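Local coordinates for yeast glycogen phosphorylase (Saccharomyces cerevisiae, PDB 1YGP), which belongs to the glycogen phosphorylase family of carbohydrate phosphorylases, two-domain GT-B enzymes, and carries pyridoxal-5'-phosphate in its pocket, at residues Y662-C673 with P801-D809. Sequence-based numbering, arbitrary orientation.
Sequences YMAKLIIKLINC and PNEFKPLVD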
loop_
_atom_site.group_PDB
_atom_site.type_symbol
_atom_site.label_atom_id
_atom_site.label_comp_id
_atom_site.label_asym_id
_atom_site.label_seq_id
_atom_site.Cartn_x
_atom_site.Cartn_y
_atom_site.Cartn_z
ATOM N N TYR A 662 3.536 -22.962 -25.069
ATOM C CA TYR A 662 3.967 -24.311 -24.752
ATOM C C TYR A 662 5.378 -24.663 -25.205
ATOM O O TYR A 662 6.176 -25.180 -24.413
ATOM C CB TYR A 662 3.011 -25.347 -25.353
ATOM C CG TYR A 662 3.406 -26.791 -25.006
ATOM C CD1 TYR A 662 3.449 -27.206 -23.667
ATOM C CD2 TYR A 662 3.756 -27.688 -26.030
ATOM C CE1 TYR A 662 3.844 -28.512 -23.355
ATOM C CE2 TYR A 662 4.153 -28.993 -25.721
ATOM C CZ TYR A 662 4.196 -29.403 -24.380
ATOM O OH TYR A 662 4.591 -30.693 -24.053
ATOM N N MET A 663 5.698 -24.401 -26.473
ATOM C CA MET A 663 7.015 -24.739 -26.988
ATOM C C MET A 663 8.100 -23.951 -26.260
ATOM O O MET A 663 9.153 -24.515 -25.946
ATOM C CB MET A 663 7.072 -24.449 -28.481
ATOM C CG MET A 663 8.098 -25.311 -29.214
ATOM S SD MET A 663 7.733 -27.087 -29.249
ATOM C CE MET A 663 6.213 -27.058 -30.151
ATOM N N ALA A 664 7.866 -22.683 -25.892
ATOM C CA ALA A 664 8.905 -21.929 -25.204
ATOM C C ALA A 664 9.104 -22.515 -23.810
ATOM O O ALA A 664 10.230 -22.760 -23.362
ATOM C CB ALA A 664 8.496 -20.493 -25.100
ATOM N N LYS A 665 8.007 -22.860 -23.140
ATOM C CA LYS A 665 8.116 -23.537 -21.867
ATOM C C LYS A 665 8.800 -24.899 -22.014
ATOM O O LYS A 665 9.542 -25.285 -21.101
ATOM C CB LYS A 665 6.725 -23.673 -21.269
ATOM C CG LYS A 665 6.414 -22.451 -20.429
ATOM C CD LYS A 665 4.945 -22.381 -20.079
ATOM C CE LYS A 665 4.755 -21.365 -18.973
ATOM N NZ LYS A 665 3.493 -21.575 -18.269
ATOM N N LEU A 666 8.660 -25.630 -23.127
ATOM C CA LEU A 666 9.385 -26.888 -23.300
ATOM C C LEU A 666 10.859 -26.606 -23.376
ATOM O O LEU A 666 11.641 -27.347 -22.772
ATOM C CB LEU A 666 9.083 -27.649 -24.588
ATOM C CG LEU A 666 8.012 -28.715 -24.609
ATOM C CD1 LEU A 666 7.916 -29.333 -25.996
ATOM C CD2 LEU A 666 8.361 -29.785 -23.583
ATOM N N ILE A 667 11.244 -25.514 -24.056
ATOM C CA ILE A 667 12.649 -25.248 -24.247
ATOM C C ILE A 667 13.295 -24.966 -22.897
ATOM O O ILE A 667 14.420 -25.432 -22.648
ATOM C CB ILE A 667 12.813 -24.083 -25.232
ATOM C CG1 ILE A 667 12.345 -24.560 -26.609
ATOM C CG2 ILE A 667 14.276 -23.627 -25.293
ATOM C CD1 ILE A 667 12.403 -23.539 -27.770
ATOM N N ILE A 668 12.584 -24.310 -21.973
ATOM C CA ILE A 668 13.147 -24.083 -20.649
ATOM C C ILE A 668 13.338 -25.426 -19.965
ATOM O O ILE A 668 14.412 -25.613 -19.390
ATOM C CB ILE A 668 12.217 -23.156 -19.836
ATOM C CG1 ILE A 668 12.199 -21.757 -20.475
ATOM C CG2 ILE A 668 12.708 -23.059 -18.409
ATOM C CD1 ILE A 668 11.312 -20.680 -19.828
ATOM N N LYS A 669 12.416 -26.397 -20.056
ATOM C CA LYS A 669 12.591 -27.675 -19.370
ATOM C C LYS A 669 13.790 -28.395 -19.967
ATOM O O LYS A 669 14.663 -28.875 -19.233
ATOM C CB LYS A 669 11.347 -28.564 -19.510
ATOM C CG LYS A 669 11.414 -29.944 -18.842
ATOM C CD LYS A 669 11.745 -29.740 -17.375
ATOM C CE LYS A 669 12.146 -30.982 -16.582
ATOM N NZ LYS A 669 11.006 -31.852 -16.380
ATOM N N LEU A 670 13.892 -28.367 -21.296
ATOM C CA LEU A 670 14.972 -29.018 -22.000
ATOM C C LEU A 670 16.327 -28.492 -21.570
ATOM O O LEU A 670 17.204 -29.334 -21.336
ATOM C CB LEU A 670 14.768 -28.829 -23.502
ATOM C CG LEU A 670 15.362 -29.786 -24.554
ATOM C CD1 LEU A 670 16.264 -28.948 -25.450
ATOM C CD2 LEU A 670 16.079 -30.980 -23.912
ATOM N N ILE A 671 16.512 -27.173 -21.392
ATOM C CA ILE A 671 17.787 -26.603 -20.951
ATOM C C ILE A 671 18.101 -27.155 -19.570
ATOM O O ILE A 671 19.218 -27.614 -19.312
ATOM C CB ILE A 671 17.721 -25.070 -20.871
ATOM C CG1 ILE A 671 17.438 -24.459 -22.233
ATOM C CG2 ILE A 671 19.059 -24.547 -20.401
ATOM C CD1 ILE A 671 16.992 -22.966 -22.250
ATOM N N ASN A 672 17.087 -27.203 -18.706
ATOM C CA ASN A 672 17.239 -27.702 -17.342
ATOM C C ASN A 672 17.591 -29.177 -17.260
ATOM O O ASN A 672 18.394 -29.604 -16.425
ATOM C CB ASN A 672 15.958 -27.431 -16.562
ATOM C CG ASN A 672 15.838 -25.955 -16.206
ATOM O OD1 ASN A 672 16.768 -25.364 -15.656
ATOM N ND2 ASN A 672 14.717 -25.302 -16.489
ATOM N N CYS A 673 17.049 -29.954 -18.176
ATOM C CA CYS A 673 17.396 -31.349 -18.283
ATOM C C CYS A 673 18.854 -31.539 -18.739
ATOM O O CYS A 673 19.634 -32.313 -18.146
ATOM C CB CYS A 673 16.448 -32.001 -19.258
ATOM S SG CYS A 673 14.736 -31.984 -18.660
ATOM N N PRO A 801 9.839 -40.420 -21.494
ATOM C CA PRO A 801 10.791 -40.551 -22.587
ATOM C C PRO A 801 10.270 -40.053 -23.927
ATOM O O PRO A 801 10.705 -40.534 -24.967
ATOM C CB PRO A 801 11.137 -42.018 -22.604
ATOM C CG PRO A 801 10.709 -42.501 -21.236
ATOM C CD PRO A 801 9.426 -41.723 -21.008
ATOM N N ASN A 802 9.263 -39.175 -23.974
ATOM C CA ASN A 802 8.810 -38.591 -25.214
ATOM C C ASN A 802 8.209 -37.218 -24.931
ATOM O O ASN A 802 7.410 -36.664 -25.685
ATOM C CB ASN A 802 7.798 -39.548 -25.871
ATOM C CG ASN A 802 8.249 -39.902 -27.288
ATOM O OD1 ASN A 802 7.523 -39.679 -28.256
ATOM N ND2 ASN A 802 9.445 -40.427 -27.531
ATOM N N GLU A 803 8.657 -36.589 -23.843
ATOM C CA GLU A 803 8.233 -35.239 -23.480
ATOM C C GLU A 803 8.672 -34.166 -24.472
ATOM O O GLU A 803 7.908 -33.253 -24.796
ATOM C CB GLU A 803 8.784 -34.892 -22.108
ATOM C CG GLU A 803 8.387 -33.500 -21.653
ATOM C CD GLU A 803 8.347 -33.357 -20.149
ATOM O OE1 GLU A 803 9.404 -33.248 -19.533
ATOM O OE2 GLU A 803 7.252 -33.362 -19.596
ATOM N N PHE A 804 9.903 -34.285 -24.989
ATOM C CA PHE A 804 10.484 -33.290 -25.888
ATOM C C PHE A 804 10.177 -33.490 -27.367
ATOM O O PHE A 804 10.755 -32.845 -28.244
ATOM C CB PHE A 804 12.006 -33.257 -25.646
ATOM C CG PHE A 804 12.355 -32.786 -24.232
ATOM C CD1 PHE A 804 11.769 -31.621 -23.697
ATOM C CD2 PHE A 804 13.237 -33.533 -23.453
ATOM C CE1 PHE A 804 12.062 -31.219 -22.389
ATOM C CE2 PHE A 804 13.529 -33.129 -22.147
ATOM C CZ PHE A 804 12.942 -31.977 -21.615
ATOM N N LYS A 805 9.170 -34.326 -27.646
ATOM C CA LYS A 805 8.778 -34.676 -28.999
ATOM C C LYS A 805 8.244 -33.509 -29.819
ATOM O O LYS A 805 8.740 -33.371 -30.934
ATOM C CB LYS A 805 7.717 -35.781 -28.986
ATOM C CG LYS A 805 8.001 -36.761 -30.097
ATOM C CD LYS A 805 6.824 -37.580 -30.586
ATOM C CE LYS A 805 7.310 -38.752 -31.436
ATOM N NZ LYS A 805 8.304 -38.383 -32.437
ATOM N N PRO A 806 7.314 -32.624 -29.437
ATOM C CA PRO A 806 6.849 -31.506 -30.265
ATOM C C PRO A 806 7.945 -30.636 -30.878
ATOM O O PRO A 806 7.840 -30.182 -32.023
ATOM C CB PRO A 806 5.948 -30.747 -29.347
ATOM C CG PRO A 806 5.332 -31.860 -28.550
ATOM C CD PRO A 806 6.548 -32.685 -28.203
ATOM N N LEU A 807 9.039 -30.461 -30.130
ATOM C CA LEU A 807 10.199 -29.712 -30.580
ATOM C C LEU A 807 10.859 -30.464 -31.739
ATOM O O LEU A 807 10.939 -29.948 -32.854
ATOM C CB LEU A 807 11.147 -29.556 -29.395
ATOM C CG LEU A 807 12.355 -28.656 -29.538
ATOM C CD1 LEU A 807 11.909 -27.271 -29.993
ATOM C CD2 LEU A 807 13.076 -28.577 -28.205
ATOM N N VAL A 808 11.258 -31.722 -31.526
ATOM C CA VAL A 808 11.879 -32.569 -32.546
ATOM C C VAL A 808 10.974 -32.652 -33.762
ATOM O O VAL A 808 11.424 -32.406 -34.881
ATOM C CB VAL A 808 12.121 -33.973 -31.979
ATOM C CG1 VAL A 808 12.726 -34.892 -33.006
ATOM C CG2 VAL A 808 13.104 -33.868 -30.854
ATOM N N ASP A 809 9.689 -32.917 -33.601
ATOM C CA ASP A 809 8.808 -32.964 -34.746
ATOM C C ASP A 809 8.550 -31.632 -35.402
ATOM O O ASP A 809 8.031 -31.649 -36.523
ATOM C CB ASP A 809 7.469 -33.559 -34.380
ATOM C CG ASP A 809 7.528 -34.993 -33.878
ATOM O OD1 ASP A 809 8.541 -35.683 -34.055
ATOM O OD2 ASP A 809 6.528 -35.408 -33.289
#
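F804 lays its ring against L670, K669 and C673 of helix 662-673, and the position of each neighbour relative to the ring plane defines the packing. L670 CD2 stands over the centre of one face, nearly on the ring normal and 3.8 Å from the centroid of the F804 ring, a CH-pi contact. C673 SG lies at the edge instead, 86° off the normal and 3.5 Å from F804 CZ, which makes it an edge-on sulfur-aromatic contact. K669 CG also lies at the ring edge, near its plane, 3.8 Å from CZ of F804, whereas L666 CD2 reaches F804 CD1 obliquely. With CG anti to its own carbonyl carbon and beside the backbone N (chi1 -64°), the F804 side chain is directed at the helix.

Toward the N-terminal end of helix 662-673, M663 bends at chi2 and chi3, bringing CE to 3.8 Å from P806 CB and SD to 3.7 Å from the backbone N of L807. The L666 side chain crosses that of P806 at about a right angle, its CD1 meeting P806 CB, and L807 extends CD2 to 4.2 Å from L670 CD1. The polar link is slight: K669 NZ and E803 OE1 form a long salt bridge of 3.8 Å, and Y204 makes weak hydrogen bonds to both side chains.

No hydrogen bond joins the segments. The N-cap residue F804 and the first turn of helix 805-813 dock by apolar packing, with the short axes crossing at -108°. Helix 662-678 follows strand 649-654 and leads to the neighbouring parallel strand 688-693, a beta-alpha-beta crossover of the Rossmann-like C-terminal domain of the GT-B fold, with the 801-809 segment packed on one side of the crossover helix.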